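Local coordinates for cellulosome protein dockerin type I (Clostridium thermocellum, PDB 2WZ8), which probably binds carbohydrate as a calcium-containing family 35 carbohydrate-binding module of a cellulosomal protein, at residues R28-A32 and W108-R112. Sequence-based numbering, arbitrary orientation. Where two conformers were deposited one is given.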
loop_
_atom_site.group_PDB
_atom_site.type_symbol
_atom_site.label_atom_id
_atom_site.label_comp_id
_atom_site.label_asym_id
_atom_site.label_seq_id
_atom_site.Cartn_x
_atom_site.Cartn_y
_atom_site.Cartn_z
ATOM N N ARG A 28 6.957 9.181 10.773
ATOM C CA ARG A 28 6.509 8.712 12.100
ATOM C C ARG A 28 5.080 9.154 12.398
ATOM O O ARG A 28 4.663 10.261 12.092
ATOM C CB ARG A 28 7.455 9.179 13.231
ATOM C CG ARG A 28 8.881 8.662 13.114
ATOM N N ASP A 29 4.347 8.232 13.013
ATOM C CA ASP A 29 3.005 8.478 13.544
ATOM C C ASP A 29 2.767 7.487 14.647
ATOM O O ASP A 29 2.740 6.294 14.380
ATOM C CB ASP A 29 1.946 8.292 12.468
ATOM C CG ASP A 29 0.551 8.695 12.895
ATOM O OD1 ASP A 29 0.350 8.991 14.094
ATOM O OD2 ASP A 29 -0.336 8.780 12.016
ATOM N N ASN A 30 2.625 7.984 15.880
ATOM C CA ASN A 30 2.393 7.055 16.996
ATOM C C ASN A 30 1.112 6.275 16.890
ATOM O O ASN A 30 0.989 5.240 17.552
ATOM C CB ASN A 30 2.418 7.761 18.341
ATOM C CG ASN A 30 3.743 8.414 18.617
ATOM O OD1 ASN A 30 3.789 9.601 18.963
ATOM N ND2 ASN A 30 4.848 7.659 18.443
ATOM N N ALA A 31 0.199 6.742 16.040
ATOM C CA ALA A 31 -1.097 6.079 15.833
ATOM C C ALA A 31 -0.987 4.921 14.837
ATOM O O ALA A 31 -1.882 4.091 14.765
ATOM C CB ALA A 31 -2.141 7.048 15.301
ATOM N N ALA A 32 0.127 4.838 14.111
ATOM C CA ALA A 32 0.361 3.785 13.097
ATOM C C ALA A 32 1.017 2.555 13.669
ATOM O O ALA A 32 1.785 2.620 14.636
ATOM C CB ALA A 32 1.218 4.359 11.928
ATOM N N TRP A 108 -5.855 11.878 9.120
ATOM C CA TRP A 108 -4.549 11.355 8.659
ATOM C C TRP A 108 -3.873 10.431 9.655
ATOM O O TRP A 108 -2.962 9.686 9.290
ATOM C CB TRP A 108 -3.607 12.486 8.195
ATOM C CG TRP A 108 -4.127 13.185 7.024
ATOM C CD1 TRP A 108 -4.667 14.438 6.980
ATOM C CD2 TRP A 108 -4.207 12.673 5.691
ATOM N NE1 TRP A 108 -5.110 14.715 5.724
ATOM C CE2 TRP A 108 -4.846 13.643 4.909
ATOM C CE3 TRP A 108 -3.847 11.460 5.098
ATOM C CZ2 TRP A 108 -5.054 13.487 3.532
ATOM C CZ3 TRP A 108 -4.091 11.291 3.748
ATOM C CH2 TRP A 108 -4.692 12.295 2.980
ATOM N N ASN A 109 -4.364 10.434 10.891
ATOM C CA ASN A 109 -3.884 9.529 11.921
ATOM C C ASN A 109 -4.899 8.439 12.262
ATOM O O ASN A 109 -4.781 7.759 13.254
ATOM C CB ASN A 109 -3.501 10.291 13.185
ATOM C CG ASN A 109 -4.681 10.993 13.823
ATOM O OD1 ASN A 109 -5.768 11.079 13.243
ATOM N ND2 ASN A 109 -4.469 11.512 15.023
ATOM N N THR A 110 -5.877 8.275 11.397
ATOM C CA THR A 110 -6.925 7.267 11.579
ATOM C C THR A 110 -6.732 6.219 10.488
ATOM O O THR A 110 -6.942 6.485 9.284
ATOM C CB THR A 110 -8.333 7.871 11.445
ATOM O OG1 THR A 110 -8.476 8.940 12.394
ATOM C CG2 THR A 110 -9.416 6.823 11.660
ATOM N N TYR A 111 -6.334 5.040 10.940
ATOM C CA TYR A 111 -5.958 3.925 10.074
ATOM C C TYR A 111 -7.023 2.840 10.084
ATOM O O TYR A 111 -7.431 2.375 11.143
ATOM C CB TYR A 111 -4.599 3.327 10.486
ATOM C CG TYR A 111 -3.481 4.324 10.355
ATOM C CD1 TYR A 111 -2.779 4.469 9.163
ATOM C CD2 TYR A 111 -3.108 5.123 11.417
ATOM C CE1 TYR A 111 -1.769 5.393 9.023
ATOM C CE2 TYR A 111 -2.098 6.074 11.277
ATOM C CZ TYR A 111 -1.410 6.188 10.081
ATOM O OH TYR A 111 -0.406 7.140 9.956
ATOM N N ARG A 112 -7.505 2.534 8.893
ATOM C CA ARG A 112 -8.507 1.486 8.705
ATOM C C ARG A 112 -7.978 0.489 7.688
ATOM O O ARG A 112 -6.869 0.636 7.169
ATOM C CB ARG A 112 -9.864 2.057 8.226
ATOM C CG ARG A 112 -10.591 2.941 9.252
ATOM C CD ARG A 112 -11.536 2.149 10.213
ATOM N NE ARG A 112 -10.796 1.582 11.318
ATOM C CZ ARG A 112 -10.345 2.301 12.347
ATOM N NH1 ARG A 112 -10.592 3.617 12.401
ATOM N NH2 ARG A 112 -9.669 1.698 13.317
#
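Asp-29 OD2 lies at the edge of the Tyr-111 ring, in the ring plane. The carboxylate plane is turned 57° from the ring. The methyl of Ala-32 and the carbonyl oxygen of Ala-31 come to the ring obliquely. Ala-32 CB lies 3.7 Å from Tyr-111 CZ, and Ala-31 O lies 3.7 Å from Tyr-111 CD2.

One hydrogen bond crosses the contact. Tyr-111 OH donates to Asp-29 OD2 over 2.6 Å, on the anti side of the carboxylate and 27° out of its plane. The two side chains come from opposite directions. Asp-29 CG is anti to its own N (chi1 -173°), an extended course that carries the carboxylate across to the phenol.

The other carboxylate oxygen serves its own loop. Ala-31 N donates to Asp-29 OD1 over 3.0 Å from above the carboxylate plane, forming an Asx turn. A type I beta turn from Asp-29 to Ala-32 is closed by Ala-32 N bonding to Asp-29 O. Ala-31 CB also comes within 3.4 Å of the backbone oxygen Asn-109 O.

The contact joins the turn between strands 25-28 and 36-39 to the loop leading into strand 112-120, within a beta-sandwich module. Tyr-111 and Ala-32 are buried, and both touch Asp-142, a calcium ligand. Tyr-37 of strand 36-39 also touches Asp-29 and Tyr-111. The Ala-32 side chain is about 5 Å from the calcium ion, so the contact borders the metal site without supplying a ligand from either segment.

Asp-29 thus uses one oxygen to shape its turn and the other to hold the tyrosine hydroxyl. The shared carboxylate links the turn's geometry to the placement of the phenol.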